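Local coordinates for protein ribonucleoside-diphosphate reductase, alpha chain (Actinobacillus ureae ATCC 25976, PDB 6DQX) that forms the catalytic alpha subunit of a class Id ribonucleotide reductase and probably reduces ribonucleoside diphosphates to their deoxy forms, at residues Thr121-Met126 and Asp285-Cys290; Ala136-Ile141 and Asp193-Ile198; His216-Ser221 and Gln231-Leu236. All coordinates share one frame; numbering follows the deposited sequence.

Interaction 1: Thr121-Met126 and Asp285-Cys290; sequences TAEVGM and DESFVC
E123 and S287 join the two segments through one hydrogen bond between side chains. The hydroxyl of S287 is the donor, and OG stands 2.9 Å from OE2 of E123. It meets that oxygen on the syn side, but 27° out of the carboxylate plane, so the approach is tilted. E123 carries CG anti to its carbonyl carbon (chi1 -74°) and stays extended beyond it (chi2 174°); this outstretched chain lets a helix residue span the 9.3 Å from its CA to the CA of S287. From the other side, S287 needs no more than a CB pointing at the helix and OG set beside its own backbone N.

No apolar contact joins the segments: the approach of S287 CB to E123 OE2, at 3.8 Å, merely accompanies the hydrogen bond, and the surface buried between them is just 62 Å².

Charge pairing involves the second carboxylate oxygen. OE1 of E123 forms a salt bridge with R335 and is hydrogen-bonded to S108 OG, so both oxygens are engaged and the buried carboxylate is held against rotation. The arginine probably helps to keep it ionised. Just before S287, D285 and E286 make salt bridges to R338 and R342, fastening 285-287 to helix 334-343.

A different side of helix 114-130 belongs to the dimer interface, where T121, A122 and M126 pack on T121, M118 and I114 of the second subunit. Backbone bonds link S287 to R335 and F288 to G107, the latter joining the start of strand 288-296 to strand 105-109. The contact thus sits where helix 114-130 comes up against the barrel sheet, with S108 and F106 of strand 105-109 beside E123 and helix 334-343 next to the loop.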
loop_
_atom_site.group_PDB
_atom_site.type_symbol
_atom_site.label_atom_id
_atom_site.label_comp_id
_atom_site.label_asym_id
_atom_site.label_seq_id
_atom_site.Cartn_x
_atom_site.Cartn_y
_atom_site.Cartn_z
ATOM N N THR A 121 -0.592 5.887 3.339
ATOM C CA THR A 121 -1.078 4.794 2.511
ATOM C C THR A 121 -2.468 4.312 2.950
ATOM O O THR A 121 -3.371 4.141 2.122
ATOM C CB THR A 121 -0.046 3.612 2.494
ATOM O OG1 THR A 121 1.195 4.094 1.981
ATOM C CG2 THR A 121 -0.483 2.499 1.620
ATOM N N ALA A 122 -2.639 4.113 4.257
ATOM C CA ALA A 122 -3.905 3.658 4.787
ATOM C C ALA A 122 -4.989 4.747 4.630
ATOM O O ALA A 122 -6.125 4.411 4.345
ATOM C CB ALA A 122 -3.751 3.233 6.247
ATOM N N GLU A 123 -4.639 6.022 4.788
ATOM C CA GLU A 123 -5.613 7.137 4.543
ATOM C C GLU A 123 -6.135 7.083 3.138
ATOM O O GLU A 123 -7.358 7.037 2.927
ATOM C CB GLU A 123 -4.981 8.504 4.769
ATOM C CG GLU A 123 -4.729 8.915 6.206
ATOM C CD GLU A 123 -3.964 10.230 6.282
ATOM O OE1 GLU A 123 -3.103 10.486 5.417
ATOM O OE2 GLU A 123 -4.198 11.023 7.212
ATOM N N VAL A 124 -5.202 7.042 2.180
ATOM C CA VAL A 124 -5.541 6.978 0.769
ATOM C C VAL A 124 -6.374 5.737 0.412
ATOM O O VAL A 124 -7.350 5.811 -0.353
ATOM C CB VAL A 124 -4.286 7.111 -0.123
ATOM C CG1 VAL A 124 -4.637 6.925 -1.598
ATOM C CG2 VAL A 124 -3.609 8.460 0.082
ATOM N N GLY A 125 -6.024 4.583 0.980
ATOM C CA GLY A 125 -6.834 3.413 0.798
ATOM C C GLY A 125 -8.260 3.569 1.261
ATOM O O GLY A 125 -9.189 3.259 0.518
ATOM N N MET A 126 -8.440 4.058 2.490
ATOM C CA MET A 126 -9.767 4.211 3.050
ATOM C C MET A 126 -10.575 5.238 2.254
ATOM O O MET A 126 -11.768 5.020 1.997
ATOM C CB MET A 126 -9.721 4.648 4.520
ATOM C CG MET A 126 -9.157 3.611 5.483
ATOM S SD MET A 126 -10.036 2.053 5.370
ATOM C CE MET A 126 -11.677 2.489 5.884
ATOM N N ASP A 285 0.401 15.832 11.906
ATOM C CA ASP A 285 -0.789 15.542 12.701
ATOM C C ASP A 285 -2.157 15.861 12.055
ATOM O O ASP A 285 -3.173 15.442 12.592
ATOM C CB ASP A 285 -0.703 16.235 14.083
ATOM C CG ASP A 285 -0.538 17.756 13.988
ATOM O OD1 ASP A 285 0.623 18.217 13.870
ATOM O OD2 ASP A 285 -1.543 18.507 14.052
ATOM N N GLU A 286 -2.171 16.571 10.917
ATOM C CA GLU A 286 -3.404 17.001 10.269
ATOM C C GLU A 286 -3.381 16.781 8.752
ATOM O O GLU A 286 -2.436 17.150 8.099
ATOM C CB GLU A 286 -3.640 18.477 10.560
ATOM C CG GLU A 286 -4.158 18.737 11.970
ATOM C CD GLU A 286 -4.523 20.200 12.209
ATOM O OE1 GLU A 286 -3.817 21.108 11.732
ATOM O OE2 GLU A 286 -5.515 20.457 12.909
ATOM N N SER A 287 -4.452 16.211 8.226
ATOM C CA SER A 287 -4.659 16.078 6.766
ATOM C C SER A 287 -5.844 17.003 6.430
ATOM O O SER A 287 -6.907 16.910 7.050
ATOM C CB SER A 287 -4.985 14.649 6.401
ATOM O OG SER A 287 -3.844 13.852 6.662
ATOM N N PHE A 288 -5.659 17.915 5.483
ATOM C CA PHE A 288 -6.760 18.837 5.166
ATOM C C PHE A 288 -7.928 18.127 4.527
ATOM O O PHE A 288 -7.751 17.179 3.751
ATOM C CB PHE A 288 -6.294 20.069 4.377
ATOM C CG PHE A 288 -5.804 19.803 2.967
ATOM C CD1 PHE A 288 -6.675 19.470 1.946
ATOM C CD2 PHE A 288 -4.463 19.979 2.655
ATOM C CE1 PHE A 288 -6.201 19.287 0.632
ATOM C CE2 PHE A 288 -3.993 19.794 1.356
ATOM C CZ PHE A 288 -4.858 19.446 0.363
ATOM N N VAL A 289 -9.132 18.561 4.911
ATOM C CA VAL A 289 -10.362 18.211 4.246
ATOM C C VAL A 289 -11.205 19.472 4.090
ATOM O O VAL A 289 -11.049 20.439 4.833
ATOM C CB VAL A 289 -11.156 17.121 4.990
ATOM C CG1 VAL A 289 -10.379 15.816 5.017
ATOM C CG2 VAL A 289 -11.469 17.531 6.427
ATOM N N CYS A 290 -12.145 19.414 3.158
ATOM C CA CYS A 290 -13.012 20.568 2.878
ATOM C C CYS A 290 -14.272 20.065 2.188
ATOM O O CYS A 290 -14.280 18.986 1.609
ATOM C CB CYS A 290 -12.254 21.547 1.978
ATOM S SG CYS A 290 -12.944 23.208 1.902
#

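Interaction 2: Ala136-Ile141 and Asp193-Ile198; sequences AYFGDI and DEWLDI. With EDO (1,2-ethanediol), chain I.
F138 and W195 meet beside a beta-alpha-beta unit of the reductase barrel, in which strand 134-137 leads through helix 156-170 to the parallel neighbouring strand 181-186. F138 directly follows the first strand and starts a type I turn to I141; W195 lies on the short helix 192-195, beyond the third element.

Their rings form a T-shaped (edge-to-face) pair. The benzo edge of W195 comes over one face of F138, offset toward the rim on the side where that ring joins its CB. W195 CH2 lies 3.5 Å from F138 CG, and W195 CZ2 reaches F138 CB at 3.7 Å. With planes at 68° and six-membered centroids 5.0 Å apart, the pair is steep without being strictly perpendicular. W195 carries CG anti to its carbonyl carbon (chi1 -75°), which sends the indole from the helix toward the sheet. The pyrrole end is fixed separately: NE1 is hydrogen-bonded to S157 OG of helix 156-170, so the buried N-H is satisfied and the indole is pinned against turning.

F164 of the same helix also meets the F138 ring nearly at right angles, while I185 touches both aromatic residues. At partly exposed D197, a 1,2-ethanediol, probably from the crystallisation liquor, donates a hydrogen bond from O1 to OD2 (2.7 Å).

F138, I185 and F164 thus pack between the strands and the crossing helix, and W195 comes in from the short helix that follows; such beta-alpha-beta crossovers build the ten-stranded alpha/beta barrel of ribonucleotide reductases.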
loop_
_atom_site.group_PDB
_atom_site.type_symbol
_atom_site.label_atom_id
_atom_site.label_comp_id
_atom_site.label_asym_id
_atom_site.label_seq_id
_atom_site.Cartn_x
_atom_site.Cartn_y
_atom_site.Cartn_z
ATOM N N ALA A 136 -1.537 14.130 -1.856
ATOM C CA ALA A 136 -0.486 14.190 -0.864
ATOM C C ALA A 136 0.768 14.918 -1.283
ATOM O O ALA A 136 1.124 15.001 -2.483
ATOM C CB ALA A 136 -0.147 12.761 -0.368
ATOM N N TYR A 137 1.462 15.438 -0.289
ATOM C CA TYR A 137 2.734 16.132 -0.498
ATOM C C TYR A 137 3.913 15.189 -0.232
ATOM O O TYR A 137 4.046 14.683 0.878
ATOM C CB TYR A 137 2.847 17.337 0.416
ATOM C CG TYR A 137 4.150 18.095 0.313
ATOM C CD1 TYR A 137 4.525 18.728 -0.879
ATOM C CD2 TYR A 137 5.013 18.181 1.386
ATOM C CE1 TYR A 137 5.725 19.441 -0.969
ATOM C CE2 TYR A 137 6.229 18.873 1.303
ATOM C CZ TYR A 137 6.570 19.503 0.115
ATOM O OH TYR A 137 7.747 20.212 0.014
ATOM N N PHE A 138 4.778 15.061 -1.238
ATOM C CA PHE A 138 5.961 14.151 -1.241
ATOM C C PHE A 138 7.287 14.852 -1.009
ATOM O O PHE A 138 8.337 14.188 -0.872
ATOM C CB PHE A 138 6.019 13.396 -2.578
ATOM C CG PHE A 138 4.986 12.335 -2.716
ATOM C CD1 PHE A 138 3.659 12.657 -2.953
ATOM C CD2 PHE A 138 5.327 10.983 -2.612
ATOM C CE1 PHE A 138 2.692 11.694 -3.093
ATOM C CE2 PHE A 138 4.359 10.026 -2.757
ATOM C CZ PHE A 138 3.036 10.357 -2.990
ATOM N N GLY A 139 7.280 16.184 -0.955
ATOM C CA GLY A 139 8.513 16.952 -1.009
ATOM C C GLY A 139 9.453 16.910 0.179
ATOM O O GLY A 139 10.602 17.353 0.073
ATOM N N ASP A 140 8.986 16.421 1.325
ATOM C CA ASP A 140 9.867 16.249 2.477
ATOM C C ASP A 140 10.440 14.832 2.587
ATOM O O ASP A 140 11.221 14.565 3.498
ATOM C CB ASP A 140 9.169 16.697 3.771
ATOM C CG ASP A 140 9.167 18.225 3.939
ATOM O OD1 ASP A 140 9.938 18.926 3.266
ATOM O OD2 ASP A 140 8.409 18.717 4.789
ATOM N N ILE A 141 10.083 13.953 1.658
ATOM C CA ILE A 141 10.758 12.644 1.532
ATOM C C ILE A 141 12.179 12.879 0.996
ATOM O O ILE A 141 12.390 13.547 -0.028
ATOM C CB ILE A 141 9.978 11.690 0.605
ATOM C CG1 ILE A 141 8.585 11.396 1.178
ATOM C CG2 ILE A 141 10.755 10.395 0.397
ATOM C CD1 ILE A 141 7.650 10.708 0.213
ATOM N N ASP A 193 13.418 15.017 -11.807
ATOM C CA ASP A 193 13.542 14.346 -13.124
ATOM C C ASP A 193 12.757 13.036 -13.200
ATOM O O ASP A 193 12.181 12.732 -14.247
ATOM C CB ASP A 193 15.015 14.093 -13.493
ATOM C CG ASP A 193 15.781 15.371 -13.806
ATOM O OD1 ASP A 193 15.179 16.319 -14.354
ATOM O OD2 ASP A 193 17.010 15.422 -13.520
ATOM N N GLU A 194 12.699 12.271 -12.104
ATOM C CA GLU A 194 11.913 11.039 -12.116
ATOM C C GLU A 194 10.415 11.328 -12.214
ATOM O O GLU A 194 9.701 10.643 -12.912
ATOM C CB GLU A 194 12.175 10.171 -10.888
ATOM C CG GLU A 194 13.592 9.627 -10.789
ATOM C CD GLU A 194 13.729 8.672 -9.626
ATOM O OE1 GLU A 194 14.424 9.016 -8.634
ATOM O OE2 GLU A 194 13.094 7.603 -9.680
ATOM N N TRP A 195 9.947 12.326 -11.469
ATOM C CA TRP A 195 8.523 12.702 -11.501
ATOM C C TRP A 195 8.093 13.237 -12.875
ATOM O O TRP A 195 6.998 12.948 -13.324
ATOM C CB TRP A 195 8.230 13.745 -10.428
ATOM C CG TRP A 195 8.189 13.194 -9.042
ATOM C CD1 TRP A 195 9.257 12.834 -8.265
ATOM C CD2 TRP A 195 7.023 12.944 -8.258
ATOM N NE1 TRP A 195 8.827 12.395 -7.035
ATOM C CE2 TRP A 195 7.459 12.445 -7.001
ATOM C CE3 TRP A 195 5.649 13.093 -8.486
ATOM C CZ2 TRP A 195 6.568 12.086 -5.984
ATOM C CZ3 TRP A 195 4.758 12.745 -7.460
ATOM C CH2 TRP A 195 5.222 12.225 -6.238
ATOM N N LEU A 196 8.970 13.971 -13.550
ATOM C CA LEU A 196 8.661 14.514 -14.892
ATOM C C LEU A 196 8.434 13.478 -16.008
ATOM O O LEU A 196 7.941 13.846 -17.078
ATOM C CB LEU A 196 9.705 15.559 -15.319
ATOM C CG LEU A 196 9.657 16.914 -14.610
ATOM C CD1 LEU A 196 10.707 17.850 -15.174
ATOM C CD2 LEU A 196 8.282 17.568 -14.714
ATOM N N ASP A 197 8.758 12.199 -15.763
ATOM C CA ASP A 197 8.429 11.104 -16.691
ATOM C C ASP A 197 7.181 10.312 -16.320
ATOM O O ASP A 197 6.850 9.346 -16.981
ATOM C CB ASP A 197 9.651 10.174 -16.870
ATOM C CG ASP A 197 10.780 10.846 -17.632
ATOM O OD1 ASP A 197 10.528 11.807 -18.377
ATOM O OD2 ASP A 197 11.932 10.432 -17.464
ATOM N N ILE A 198 6.452 10.733 -15.278
ATOM C CA ILE A 198 5.161 10.147 -14.964
ATOM C C ILE A 198 4.255 10.173 -16.213
ATOM O O ILE A 198 4.270 11.148 -16.935
ATOM C CB ILE A 198 4.497 10.904 -13.773
ATOM C CG1 ILE A 198 5.146 10.445 -12.461
ATOM C CG2 ILE A 198 2.996 10.682 -13.747
ATOM C CD1 ILE A 198 4.679 11.158 -11.202
HETATM C C1 EDO I . 12.892 7.968 -15.781
HETATM O O1 EDO I . 13.062 9.292 -15.259
HETATM C C2 EDO I . 14.268 7.351 -15.953
HETATM O O2 EDO I . 14.729 6.993 -14.645
#

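Interaction 3: His216-Ser221 and Gln231-Leu236; sequences HDWLES and QLWAKL. With EDO (1,2-ethanediol), chain G.
L219 lies over W233 in the tightly packed part of this contact, which W218 and L232 complete. One methyl of L219, CD2, sits over the six-membered ring of W233 in a CH-pi contact, 3.9 Å from its centroid and just 5° off the ring normal. The CA-CB bond of L219 does not aim at the other helix; the end of the side chain does the reaching. W233 holds CG anti to its backbone N (chi1 -175°), which extends the indole across to helix 216-223. Its NE1 is hydrogen-bonded to OD1 of N536, and L219 also touches L540 and E543, so helix 532-544 backs this side of the interface.

W218 enters beside them with its benzo half between L232 and W233. Its CZ3 lies 4.0 Å from W233 CE3, with the two indoles at a slant rather than stacked, and its CZ2 meets L232 CD2 at 3.8 Å.

Helices 216-223 and 227-243 follow each other after a short turn, with segment directions 106° apart and axes 11.6 Å from each other. Together they make the connection of a beta-alpha-beta crossover from strand 209-213 to its parallel neighbour 247-249 in the barrel sheet. At that axis spacing, it takes long side chains to close the gap, and no hydrogen bond runs between the segments.

The solvent side is at W218, which stays partly exposed. A 1,2-ethanediol, probably from the crystallisation liquor, lies at the ring edge there: W218 NE1 gives its O1 a weak hydrogen bond (3.1 Å). The diol also bonds to I187 O and Y228 OH, and its O2 rests 3.4 Å from L232 CD2. K229 adds a cation-pi contact to W218.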
loop_
_atom_site.group_PDB
_atom_site.type_symbol
_atom_site.label_atom_id
_atom_site.label_comp_id
_atom_site.label_asym_id
_atom_site.label_seq_id
_atom_site.Cartn_x
_atom_site.Cartn_y
_atom_site.Cartn_z
ATOM N N HIS A 216 8.938 31.380 -6.139
ATOM C CA HIS A 216 9.245 32.660 -6.767
ATOM C C HIS A 216 10.749 32.778 -7.076
ATOM O O HIS A 216 11.121 33.018 -8.222
ATOM C CB HIS A 216 8.802 33.812 -5.842
ATOM C CG HIS A 216 9.161 35.179 -6.349
ATOM N ND1 HIS A 216 8.487 35.791 -7.383
ATOM C CD2 HIS A 216 10.124 36.050 -5.955
ATOM C CE1 HIS A 216 9.020 36.982 -7.607
ATOM N NE2 HIS A 216 10.014 37.161 -6.756
ATOM N N ASP A 217 11.590 32.549 -6.071
ATOM C CA ASP A 217 13.053 32.702 -6.235
ATOM C C ASP A 217 13.610 31.739 -7.297
ATOM O O ASP A 217 14.467 32.128 -8.083
ATOM C CB ASP A 217 13.789 32.525 -4.899
ATOM C CG ASP A 217 13.525 33.642 -3.924
ATOM O OD1 ASP A 217 13.132 34.748 -4.351
ATOM O OD2 ASP A 217 13.734 33.430 -2.707
ATOM N N TRP A 218 13.100 30.503 -7.333
ATOM C CA TRP A 218 13.464 29.525 -8.361
ATOM C C TRP A 218 13.157 30.060 -9.762
ATOM O O TRP A 218 14.014 30.013 -10.666
ATOM C CB TRP A 218 12.757 28.167 -8.135
ATOM C CG TRP A 218 13.326 27.060 -8.974
ATOM C CD1 TRP A 218 14.265 26.162 -8.587
ATOM C CD2 TRP A 218 13.008 26.748 -10.333
ATOM N NE1 TRP A 218 14.562 25.311 -9.617
ATOM C CE2 TRP A 218 13.804 25.652 -10.706
ATOM C CE3 TRP A 218 12.131 27.296 -11.278
ATOM C CZ2 TRP A 218 13.747 25.083 -11.980
ATOM C CZ3 TRP A 218 12.076 26.743 -12.541
ATOM C CH2 TRP A 218 12.879 25.633 -12.881
ATOM N N LEU A 219 11.936 30.556 -9.958
ATOM C CA LEU A 219 11.558 31.137 -11.244
ATOM C C LEU A 219 12.347 32.386 -11.598
ATOM O O LEU A 219 12.650 32.573 -12.778
ATOM C CB LEU A 219 10.068 31.459 -11.322
ATOM C CG LEU A 219 9.139 30.311 -11.639
ATOM C CD1 LEU A 219 7.711 30.800 -11.397
ATOM C CD2 LEU A 219 9.304 29.791 -13.057
ATOM N N GLU A 220 12.680 33.229 -10.619
ATOM C CA GLU A 220 13.525 34.411 -10.903
ATOM C C GLU A 220 14.955 34.024 -11.328
ATOM O O GLU A 220 15.549 34.679 -12.193
ATOM C CB GLU A 220 13.569 35.379 -9.723
ATOM C CG GLU A 220 12.256 36.139 -9.494
ATOM C CD GLU A 220 11.857 37.036 -10.661
ATOM O OE1 GLU A 220 12.739 37.730 -11.222
ATOM O OE2 GLU A 220 10.659 37.038 -11.027
ATOM N N SER A 221 15.486 32.967 -10.720
ATOM C CA SER A 221 16.778 32.401 -11.116
ATOM C C SER A 221 16.726 31.871 -12.544
ATOM O O SER A 221 17.644 32.126 -13.319
ATOM C CB SER A 221 17.218 31.303 -10.129
ATOM O OG SER A 221 18.468 30.740 -10.488
ATOM N N GLN A 231 16.472 24.516 -18.677
ATOM C CA GLN A 231 16.169 23.201 -19.302
ATOM C C GLN A 231 15.108 22.382 -18.574
ATOM O O GLN A 231 14.320 21.684 -19.199
ATOM C CB GLN A 231 17.431 22.321 -19.528
ATOM C CG GLN A 231 17.816 22.145 -21.005
ATOM C CD GLN A 231 16.655 21.687 -21.899
ATOM O OE1 GLN A 231 15.752 20.958 -21.457
ATOM N NE2 GLN A 231 16.669 22.126 -23.167
ATOM N N LEU A 232 15.114 22.439 -17.250
ATOM C CA LEU A 232 14.100 21.754 -16.462
ATOM C C LEU A 232 12.723 22.362 -16.727
ATOM O O LEU A 232 11.761 21.644 -16.946
ATOM C CB LEU A 232 14.444 21.838 -14.977
ATOM C CG LEU A 232 13.601 20.989 -14.029
ATOM C CD1 LEU A 232 13.850 19.505 -14.256
ATOM C CD2 LEU A 232 13.929 21.354 -12.586
ATOM N N TRP A 233 12.647 23.692 -16.721
ATOM C CA TRP A 233 11.385 24.388 -16.959
ATOM C C TRP A 233 10.885 24.046 -18.346
ATOM O O TRP A 233 9.712 23.740 -18.513
ATOM C CB TRP A 233 11.570 25.888 -16.786
ATOM C CG TRP A 233 10.312 26.698 -16.886
ATOM C CD1 TRP A 233 10.015 27.639 -17.828
ATOM C CD2 TRP A 233 9.194 26.659 -15.993
ATOM N NE1 TRP A 233 8.771 28.184 -17.585
ATOM C CE2 TRP A 233 8.248 27.606 -16.463
ATOM C CE3 TRP A 233 8.897 25.924 -14.840
ATOM C CZ2 TRP A 233 7.022 27.820 -15.826
ATOM C CZ3 TRP A 233 7.666 26.136 -14.208
ATOM C CH2 TRP A 233 6.748 27.080 -14.707
ATOM N N ALA A 234 11.786 24.061 -19.331
ATOM C CA ALA A 234 11.427 23.678 -20.708
ATOM C C ALA A 234 10.836 22.278 -20.789
ATOM O O ALA A 234 9.843 22.066 -21.467
ATOM C CB ALA A 234 12.633 23.802 -21.640
ATOM N N LYS A 235 11.440 21.327 -20.078
ATOM C CA LYS A 235 10.929 19.961 -20.040
ATOM C C LYS A 235 9.531 19.884 -19.388
ATOM O O LYS A 235 8.656 19.194 -19.874
ATOM C CB LYS A 235 11.927 19.040 -19.312
ATOM C CG LYS A 235 11.525 17.580 -19.359
ATOM C CD LYS A 235 12.527 16.638 -18.702
ATOM C CE LYS A 235 11.989 15.212 -18.787
ATOM N NZ LYS A 235 12.953 14.179 -18.314
ATOM N N LEU A 236 9.329 20.606 -18.290
ATOM C CA LEU A 236 8.017 20.642 -17.631
ATOM C C LEU A 236 6.936 21.142 -18.598
ATOM O O LEU A 236 5.879 20.517 -18.736
ATOM C CB LEU A 236 8.086 21.512 -16.369
ATOM C CG LEU A 236 6.862 21.484 -15.447
ATOM C CD1 LEU A 236 7.261 21.906 -14.037
ATOM C CD2 LEU A 236 5.739 22.359 -15.989
HETATM C C1 EDO G . 17.013 22.897 -9.518
HETATM O O1 EDO G . 17.034 23.854 -8.457
HETATM C C2 EDO G . 15.955 21.874 -9.133
HETATM O O2 EDO G . 15.781 20.657 -9.881
#

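Overall arrangement
All three contacts are buried, their centres about 19, 22 and 25 Å from the chain centre for interactions 1, 2 and 3; among touching residues, only W218 of interaction 3 is partly exposed. Interactions 1 and 2 involve successive elements, helix 114-130 and strand 134-137, and reach the same barrel sheet. The centres of interactions 1 and 3 are about 31 Å apart. Chemistry changes with place: a carboxylate-hydroxyl bond near the dimer interface in interaction 1, an aromatic pair against the sheet in interaction 2, apolar helix packing in interaction 3. Interactions 2 and 3 touch directly: L196 and D193 pack on L232, and D197 OD1 forms a long, weak ion pair with K235 NZ.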